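Local structure of putative aspartyl-tRNA synthetase (Leishmania major, 6OD8) at residues D132-I137 / L166-I171; V282-V287 / W521-F526; S299-T304 / R551-T556. The protein probably attaches L-aspartate to its cognate tRNA(Asp) at the expense of ATP, as a class II aminoacyl-tRNA synthetase. All coordinates share one frame; numbering follows the deposited sequence. Where two conformers were deposited one is given.

Contact 1 of 3, residues D132-I137 / L166-I171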
loop_
_atom_site.group_PDB
_atom_site.type_symbol
_atom_site.label_atom_id
_atom_site.label_comp_id
_atom_site.label_asym_id
_atom_site.label_seq_id
_atom_site.Cartn_x
_atom_site.Cartn_y
_atom_site.Cartn_z
ATOM N N ASP A 132 1.348 -18.031 45.499
ATOM C CA ASP A 132 1.708 -19.297 44.859
ATOM C C ASP A 132 1.249 -19.334 43.412
ATOM O O ASP A 132 1.983 -19.802 42.530
ATOM C CB ASP A 132 1.090 -20.475 45.606
ATOM C CG ASP A 132 1.565 -20.578 47.044
ATOM O OD1 ASP A 132 2.746 -20.265 47.307
ATOM O OD2 ASP A 132 0.748 -20.976 47.905
ATOM N N PHE A 133 0.018 -18.881 43.151
ATOM C CA PHE A 133 -0.492 -18.870 41.786
ATOM C C PHE A 133 0.386 -18.017 40.886
ATOM O O PHE A 133 0.765 -18.441 39.787
ATOM C CB PHE A 133 -1.934 -18.362 41.765
ATOM C CG PHE A 133 -2.505 -18.238 40.387
ATOM C CD1 PHE A 133 -2.874 -19.362 39.667
ATOM C CD2 PHE A 133 -2.674 -16.987 39.805
ATOM C CE1 PHE A 133 -3.404 -19.245 38.371
ATOM C CE2 PHE A 133 -3.206 -16.861 38.524
ATOM C CZ PHE A 133 -3.569 -17.992 37.805
ATOM N N MET A 134 0.707 -16.798 41.330
ATOM C CA MET A 134 1.529 -15.906 40.520
ATOM C C MET A 134 2.884 -16.529 40.218
ATOM O O MET A 134 3.381 -16.441 39.086
ATOM C CB MET A 134 1.708 -14.571 41.230
ATOM C CG MET A 134 0.455 -13.756 41.293
ATOM S SD MET A 134 0.657 -12.379 42.430
ATOM C CE MET A 134 1.775 -11.340 41.473
ATOM N N GLY A 135 3.497 -17.171 41.212
ATOM C CA GLY A 135 4.809 -17.757 41.008
ATOM C C GLY A 135 4.847 -18.843 39.951
ATOM O O GLY A 135 5.906 -19.084 39.365
ATOM N N GLN A 136 3.718 -19.502 39.682
ATOM C CA GLN A 136 3.708 -20.633 38.760
ATOM C C GLN A 136 3.093 -20.329 37.393
ATOM O O GLN A 136 3.001 -21.243 36.564
ATOM C CB GLN A 136 2.996 -21.837 39.410
ATOM C CG GLN A 136 1.511 -21.636 39.724
ATOM C CD GLN A 136 0.632 -21.800 38.493
ATOM O OE1 GLN A 136 0.627 -22.862 37.860
ATOM N NE2 GLN A 136 -0.091 -20.738 38.129
ATOM N N ILE A 137 2.656 -19.092 37.130
ATOM C CA ILE A 137 2.152 -18.759 35.801
ATOM C C ILE A 137 3.276 -18.948 34.791
ATOM O O ILE A 137 4.426 -18.568 35.039
ATOM C CB ILE A 137 1.601 -17.322 35.764
ATOM C CG1 ILE A 137 0.491 -17.160 36.810
ATOM C CG2 ILE A 137 1.072 -16.956 34.380
ATOM C CD1 ILE A 137 -0.096 -15.763 36.919
ATOM N N LEU A 166 3.541 -2.043 40.355
ATOM C CA LEU A 166 2.152 -2.463 40.507
ATOM C C LEU A 166 1.992 -3.348 41.739
ATOM O O LEU A 166 2.694 -4.354 41.882
ATOM C CB LEU A 166 1.670 -3.216 39.263
ATOM C CG LEU A 166 1.691 -2.459 37.936
ATOM C CD1 LEU A 166 1.055 -3.296 36.836
ATOM C CD2 LEU A 166 0.985 -1.116 38.075
ATOM N N LYS A 167 1.064 -2.979 42.625
ATOM C CA LYS A 167 0.703 -3.811 43.773
ATOM C C LYS A 167 -0.557 -4.605 43.421
ATOM O O LYS A 167 -1.666 -4.057 43.402
ATOM C CB LYS A 167 0.499 -2.963 45.028
ATOM N N VAL A 168 -0.384 -5.903 43.172
ATOM C CA VAL A 168 -1.429 -6.730 42.567
ATOM C C VAL A 168 -2.483 -7.107 43.600
ATOM O O VAL A 168 -2.165 -7.682 44.649
ATOM C CB VAL A 168 -0.819 -7.992 41.942
ATOM C CG1 VAL A 168 -1.916 -8.873 41.356
ATOM C CG2 VAL A 168 0.233 -7.609 40.894
ATOM N N LYS A 169 -3.747 -6.835 43.277
ATOM C CA LYS A 169 -4.891 -7.229 44.102
ATOM C C LYS A 169 -5.655 -8.426 43.540
ATOM O O LYS A 169 -6.244 -9.193 44.303
ATOM C CB LYS A 169 -5.872 -6.057 44.239
ATOM C CG LYS A 169 -5.243 -4.702 44.528
ATOM C CD LYS A 169 -4.371 -4.739 45.765
ATOM C CE LYS A 169 -4.056 -3.334 46.253
ATOM N NZ LYS A 169 -3.113 -3.325 47.406
ATOM N N LYS A 170 -5.671 -8.585 42.221
ATOM C CA LYS A 170 -6.329 -9.683 41.531
ATOM C C LYS A 170 -5.514 -10.011 40.293
ATOM O O LYS A 170 -4.942 -9.116 39.664
ATOM C CB LYS A 170 -7.766 -9.344 41.076
ATOM C CG LYS A 170 -8.785 -9.151 42.182
ATOM C CD LYS A 170 -10.164 -8.895 41.565
ATOM C CE LYS A 170 -11.265 -8.808 42.637
ATOM N NZ LYS A 170 -10.904 -7.792 43.666
ATOM N N ILE A 171 -5.469 -11.293 39.940
ATOM C CA ILE A 171 -4.777 -11.677 38.715
ATOM C C ILE A 171 -5.404 -12.945 38.142
ATOM O O ILE A 171 -5.484 -13.973 38.820
ATOM C CB ILE A 171 -3.262 -11.857 38.956
ATOM C CG1 ILE A 171 -2.592 -12.348 37.672
ATOM C CG2 ILE A 171 -2.961 -12.824 40.132
ATOM C CD1 ILE A 171 -1.043 -12.252 37.686
#
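A buried apolar contact joins helix 128-136 and the residue just after it, I137, to the barrel strands around residue 169, with I171 receiving three side chains: F133, M134 and I137. The methyl CG2 of I171 lies 3.7 Å from M134 CG, and the two side chains pass at a slant. At the other end of I171, its CD1 meets I137 CD1 tip to tip, also at 3.7 Å. I171 CG1 stands anti to the backbone N (chi1 176°), sending CD1 toward I137. F133 adds its CE2, 3.7 Å from the carbonyl O of I171, and I137 CG1 lies over one face of its ring, toward the rim. M134 bends at its last torsion (chi3 72°), and its methyl CE arrives end-on at V168 CG2, 4.1 Å away. The chain turns a corner with a classic beta bulge at K169 and K170, which both face E146; V168 and I171 both point toward the helix. A helix between the third and fourth barrel strands, 114-121 and 142-151, that packs on the end of the barrel fits the OB-fold, which in this family probably binds the tRNA anticodon.

Contact 2 of 3, residues V282-V287 / W521-F526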
loop_
_atom_site.group_PDB
_atom_site.type_symbol
_atom_site.label_atom_id
_atom_site.label_comp_id
_atom_site.label_asym_id
_atom_site.label_seq_id
_atom_site.Cartn_x
_atom_site.Cartn_y
_atom_site.Cartn_z
ATOM N N VAL A 282 0.317 2.654 -17.743
ATOM C CA VAL A 282 -0.739 3.489 -17.174
ATOM C C VAL A 282 -0.509 4.957 -17.511
ATOM O O VAL A 282 -1.461 5.711 -17.711
ATOM C CB VAL A 282 -0.850 3.254 -15.656
ATOM C CG1 VAL A 282 -1.925 4.172 -15.050
ATOM C CG2 VAL A 282 -1.228 1.796 -15.394
ATOM N N LEU A 283 0.754 5.384 -17.613
ATOM C CA LEU A 283 1.009 6.759 -18.030
ATOM C C LEU A 283 0.508 7.017 -19.448
ATOM O O LEU A 283 0.123 8.143 -19.788
ATOM C CB LEU A 283 2.497 7.058 -17.936
ATOM C CG LEU A 283 3.211 6.972 -16.592
ATOM C CD1 LEU A 283 4.485 7.785 -16.671
ATOM C CD2 LEU A 283 2.363 7.400 -15.409
ATOM N N GLN A 284 0.485 5.993 -20.284
ATOM C CA GLN A 284 -0.067 6.173 -21.620
ATOM C C GLN A 284 -1.591 6.225 -21.622
ATOM O O GLN A 284 -2.183 6.479 -22.678
ATOM C CB GLN A 284 0.439 5.057 -22.552
ATOM C CG GLN A 284 1.971 4.825 -22.480
ATOM C CD GLN A 284 2.802 6.093 -22.298
ATOM O OE1 GLN A 284 2.528 7.124 -22.904
ATOM N NE2 GLN A 284 3.822 6.015 -21.453
ATOM N N GLY A 285 -2.232 5.993 -20.479
ATOM C CA GLY A 285 -3.650 6.276 -20.345
ATOM C C GLY A 285 -3.901 7.639 -19.731
ATOM O O GLY A 285 -4.994 7.919 -19.229
ATOM N N ASP A 286 -2.862 8.470 -19.729
ATOM C CA ASP A 286 -2.844 9.890 -19.354
ATOM C C ASP A 286 -2.848 10.120 -17.847
ATOM O O ASP A 286 -3.066 11.258 -17.406
ATOM C CB ASP A 286 -3.993 10.681 -20.001
ATOM C CG ASP A 286 -3.849 10.762 -21.528
ATOM O OD1 ASP A 286 -2.750 10.441 -22.016
ATOM O OD2 ASP A 286 -4.824 11.114 -22.232
ATOM N N VAL A 287 -2.573 9.112 -17.036
ATOM C CA VAL A 287 -2.340 9.398 -15.621
ATOM C C VAL A 287 -0.948 10.020 -15.545
ATOM O O VAL A 287 0.016 9.384 -15.979
ATOM C CB VAL A 287 -2.434 8.132 -14.752
ATOM C CG1 VAL A 287 -2.272 8.505 -13.280
ATOM C CG2 VAL A 287 -3.760 7.394 -14.983
ATOM N N TRP A 521 3.680 9.679 -23.809
ATOM C CA TRP A 521 4.364 10.726 -23.040
ATOM C C TRP A 521 5.810 10.319 -22.741
ATOM O O TRP A 521 6.055 9.185 -22.331
ATOM C CB TRP A 521 3.643 10.968 -21.703
ATOM C CG TRP A 521 2.218 11.385 -21.804
ATOM C CD1 TRP A 521 1.130 10.578 -21.789
ATOM C CD2 TRP A 521 1.722 12.734 -21.875
ATOM N NE1 TRP A 521 -0.039 11.333 -21.872
ATOM C CE2 TRP A 521 0.303 12.660 -21.902
ATOM C CE3 TRP A 521 2.332 13.997 -21.874
ATOM C CZ2 TRP A 521 -0.512 13.804 -21.983
ATOM C CZ3 TRP A 521 1.508 15.137 -21.939
ATOM C CH2 TRP A 521 0.115 15.025 -22.004
ATOM N N PRO A 522 6.779 11.236 -22.886
ATOM C CA PRO A 522 8.106 10.990 -22.293
ATOM C C PRO A 522 7.954 10.751 -20.794
ATOM O O PRO A 522 7.163 11.415 -20.124
ATOM C CB PRO A 522 8.895 12.274 -22.597
ATOM C CG PRO A 522 8.144 12.955 -23.779
ATOM C CD PRO A 522 6.665 12.567 -23.527
ATOM N N HIS A 523 8.683 9.764 -20.273
ATOM C CA HIS A 523 8.467 9.382 -18.886
ATOM C C HIS A 523 9.680 8.637 -18.348
ATOM O O HIS A 523 10.594 8.277 -19.096
ATOM C CB HIS A 523 7.197 8.530 -18.746
ATOM C CG HIS A 523 7.246 7.239 -19.508
ATOM N ND1 HIS A 523 7.080 7.174 -20.876
ATOM C CD2 HIS A 523 7.425 5.964 -19.089
ATOM C CE1 HIS A 523 7.154 5.913 -21.267
ATOM N NE2 HIS A 523 7.367 5.158 -20.204
ATOM N N GLY A 524 9.689 8.441 -17.023
ATOM C CA GLY A 524 10.753 7.735 -16.329
ATOM C C GLY A 524 10.297 7.360 -14.938
ATOM O O GLY A 524 9.198 7.710 -14.518
ATOM N N GLY A 525 11.128 6.621 -14.217
ATOM C CA GLY A 525 10.663 6.152 -12.919
ATOM C C GLY A 525 11.770 5.423 -12.195
ATOM O O GLY A 525 12.912 5.401 -12.649
ATOM N N PHE A 526 11.411 4.808 -11.067
ATOM C CA PHE A 526 12.383 4.092 -10.246
ATOM C C PHE A 526 11.637 3.131 -9.328
ATOM O O PHE A 526 10.427 3.261 -9.127
ATOM C CB PHE A 526 13.243 5.063 -9.429
ATOM C CG PHE A 526 12.444 6.031 -8.582
ATOM C CD1 PHE A 526 12.112 5.709 -7.269
ATOM C CD2 PHE A 526 12.072 7.284 -9.088
ATOM C CE1 PHE A 526 11.392 6.606 -6.480
ATOM C CE2 PHE A 526 11.375 8.201 -8.303
ATOM C CZ PHE A 526 11.016 7.856 -7.008
#
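W521 and D286 meet at about a right angle: the indole NE1 donates to D286 OD1 over 2.9 Å in an almost straight bond (175°), with the acceptor in the ring plane. The carboxylate plane is turned 85° from the indole, and the N-H meets OD1 from above that plane, 36° out of it. R94 and R110 of the second subunit form salt bridges to the two oxygens of D286. The side chains of Q284 and W521 slide past each other in opposite directions, and Q284 OE1 accepts from the backbone N-H of W521 (N to OE1 2.9 Å), on a lone pair. A bend at chi2 places Q284 NE2, hydrogen-bonded to Q280 O, over one face of the H523 ring, 3.3 Å from CE1. These residues join the type I turn L283-D286 to the start of strand 523-529, which lies in the large, mostly antiparallel mixed sheet and with helix 530-538 has the strand-helix layout of class II motif 3. H523 is fixed in rotation: ND1 donates to W521 O at 2.7 Å, nearly along the C=O axis, and NE2 is hydrogen-bonded to Q280. L283 crosses H523 at a slant, its CD1 3.5 Å from H523 CB.

Contact 3 of 3, residues S299-T304 / R551-T556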
loop_
_atom_site.group_PDB
_atom_site.type_symbol
_atom_site.label_atom_id
_atom_site.label_comp_id
_atom_site.label_asym_id
_atom_site.label_seq_id
_atom_site.Cartn_x
_atom_site.Cartn_y
_atom_site.Cartn_z
ATOM N N SER A 299 13.015 -14.850 -9.143
ATOM C CA SER A 299 13.062 -16.291 -9.309
ATOM C C SER A 299 14.480 -16.846 -9.311
ATOM O O SER A 299 14.661 -18.006 -9.660
ATOM C CB SER A 299 12.338 -16.696 -10.597
ATOM O OG SER A 299 12.878 -16.027 -11.724
ATOM N N GLU A 300 15.482 -16.065 -8.918
ATOM C CA GLU A 300 16.843 -16.584 -8.889
ATOM C C GLU A 300 17.076 -17.416 -7.631
ATOM O O GLU A 300 16.611 -17.083 -6.538
ATOM C CB GLU A 300 17.864 -15.448 -8.983
ATOM C CG GLU A 300 17.557 -14.252 -8.114
ATOM C CD GLU A 300 18.183 -12.978 -8.648
ATOM O OE1 GLU A 300 18.852 -13.046 -9.702
ATOM O OE2 GLU A 300 18.003 -11.911 -8.023
ATOM N N ASN A 301 17.788 -18.523 -7.798
ATOM C CA ASN A 301 18.052 -19.423 -6.680
ATOM C C ASN A 301 19.311 -18.921 -5.973
ATOM O O ASN A 301 20.419 -19.439 -6.126
ATOM C CB ASN A 301 18.185 -20.857 -7.175
ATOM C CG ASN A 301 18.237 -21.858 -6.059
ATOM O OD1 ASN A 301 18.378 -21.500 -4.888
ATOM N ND2 ASN A 301 18.168 -23.146 -6.419
ATOM N N SER A 302 19.119 -17.841 -5.223
ATOM C CA SER A 302 20.192 -17.185 -4.497
ATOM C C SER A 302 19.825 -17.212 -3.028
ATOM O O SER A 302 18.786 -16.677 -2.639
ATOM C CB SER A 302 20.384 -15.744 -4.969
ATOM O OG SER A 302 21.481 -15.146 -4.306
ATOM N N ASN A 303 20.661 -17.841 -2.228
ATOM C CA ASN A 303 20.457 -17.907 -0.794
ATOM C C ASN A 303 21.633 -17.168 -0.167
ATOM O O ASN A 303 22.684 -17.750 0.106
ATOM C CB ASN A 303 20.352 -19.341 -0.312
ATOM C CG ASN A 303 19.936 -19.422 1.136
ATOM O OD1 ASN A 303 18.816 -19.035 1.498
ATOM N ND2 ASN A 303 20.838 -19.906 1.983
ATOM N N THR A 304 21.464 -15.866 0.007
ATOM C CA THR A 304 22.470 -15.005 0.605
ATOM C C THR A 304 21.808 -14.207 1.709
ATOM O O THR A 304 20.590 -14.246 1.881
ATOM C CB THR A 304 23.079 -14.039 -0.408
ATOM O OG1 THR A 304 22.092 -13.076 -0.791
ATOM C CG2 THR A 304 23.601 -14.802 -1.658
ATOM N N ARG A 551 10.670 -15.176 2.599
ATOM C CA ARG A 551 10.644 -16.183 1.552
ATOM C C ARG A 551 12.026 -16.221 0.916
ATOM O O ARG A 551 12.539 -15.181 0.504
ATOM C CB ARG A 551 9.597 -15.847 0.481
ATOM C CG ARG A 551 8.133 -15.930 0.966
ATOM C CD ARG A 551 7.799 -17.414 1.191
ATOM N NE ARG A 551 6.473 -17.627 1.774
ATOM C CZ ARG A 551 6.235 -17.757 3.077
ATOM N NH1 ARG A 551 7.228 -17.679 3.963
ATOM N NH2 ARG A 551 4.992 -17.944 3.491
ATOM N N ASP A 552 12.617 -17.398 0.845
ATOM C CA ASP A 552 13.842 -17.538 0.061
ATOM C C ASP A 552 13.751 -18.925 -0.569
ATOM O O ASP A 552 12.758 -19.630 -0.322
ATOM C CB ASP A 552 15.086 -17.275 0.933
ATOM C CG ASP A 552 15.323 -18.327 1.996
ATOM O OD1 ASP A 552 14.998 -19.502 1.782
ATOM O OD2 ASP A 552 15.856 -17.972 3.073
ATOM N N PRO A 553 14.709 -19.354 -1.405
ATOM C CA PRO A 553 14.526 -20.643 -2.091
ATOM C C PRO A 553 14.268 -21.815 -1.153
ATOM O O PRO A 553 13.615 -22.792 -1.556
ATOM C CB PRO A 553 15.849 -20.817 -2.864
ATOM C CG PRO A 553 16.317 -19.441 -3.096
ATOM C CD PRO A 553 15.960 -18.699 -1.829
ATOM N N GLN A 554 14.759 -21.764 0.085
ATOM C CA GLN A 554 14.594 -22.881 1.001
ATOM C C GLN A 554 13.481 -22.652 2.027
ATOM O O GLN A 554 13.222 -23.535 2.846
ATOM C CB GLN A 554 15.919 -23.170 1.721
ATOM N N ARG A 555 12.819 -21.503 2.008
ATOM C CA ARG A 555 11.870 -21.166 3.063
ATOM C C ARG A 555 10.558 -20.689 2.459
ATOM O O ARG A 555 10.517 -19.634 1.815
ATOM C CB ARG A 555 12.456 -20.094 3.997
ATOM C CG ARG A 555 11.449 -19.616 5.059
ATOM C CD ARG A 555 12.078 -18.670 6.073
ATOM N NE ARG A 555 13.084 -19.316 6.939
ATOM C CZ ARG A 555 12.795 -20.096 7.983
ATOM N NH1 ARG A 555 11.526 -20.355 8.297
ATOM N NH2 ARG A 555 13.772 -20.622 8.711
ATOM N N THR A 556 9.483 -21.454 2.697
ATOM C CA THR A 556 8.117 -21.026 2.414
ATOM C C THR A 556 7.219 -21.115 3.650
ATOM O O THR A 556 5.990 -21.072 3.507
ATOM C CB THR A 556 7.494 -21.872 1.305
ATOM O OG1 THR A 556 7.618 -23.256 1.652
ATOM C CG2 THR A 556 8.208 -21.631 -0.015
#
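P553 presses its ring carbons against the loop 299-304, chiefly against oxygen atoms. N301 OD1 lies 3.3 Å from P553 CB and almost as near to CG, the amide crossing the ring at a slant. CG of N301 is anti to the backbone N (chi1 -171°), which brings OD1 up to the CB and CG side of the proline ring. The carbonyl O of S302 approaches the same ring at CD, 3.6 Å away. Beside the ring, N303 OD1 stands 3.5 Å from D552 OD2, with the amide and carboxylate planes 84° apart; this is a packing distance between two acceptor oxygens, and D552 OD2 forms its salt bridge with R544.

The second shell fixes both loops. D552 opens a type I turn closed by the backbone bond from R555 N to D552 O, 3.0 Å long, and D552 N in turn donates to R555 O. Its OD1 accepts from the backbone N of Q554 at 2.8 Å, an Asx turn that ties the carboxylate to the turn carrying P553. In the 299-304 loop, N301 is the centre of an inverse gamma turn, and the side chain of S302 is held by H307. R544 also donates to T304 O, so one arginine ties the carboxylate of D552 to the end of the facing loop.

Beyond these, the second subunit closes in: its F265 packs on both N301 and P553, while its Y264 and R267 hydrogen-bond to the carbonyls of D552 and P553. Residues 299-304 belong to the connection between antiparallel strands 289-297 and 310-319, the strand-loop-strand layout of motif 2 in class II synthetases. The 551-556 turn belongs to the C-terminal tail after helix 530-538, so the contact sets the chain's end against that strand connection, beside the neighbouring subunit's strands 261-264 and 267-271.

How the contacts relate
Contact 1 comes first along the chain and closes before the others open. It lies in the OB-fold domain, with its centre 63 Å from that of contact 2 and 46 Å from that of contact 3. Contacts 2 and 3 share the catalytic domain and interleave in sequence, their centres 33 Å apart and their nearest atoms about 16 Å apart. Both are tied to its large mixed sheet: contact 2 includes the start of strand 523-529, and contact 3 the loop between strands 289-297 and 310-319. Of the three, contacts 2 and 3 touch the second subunit; in contact 2 the partner residues include R94 and R110 of its OB-fold domain.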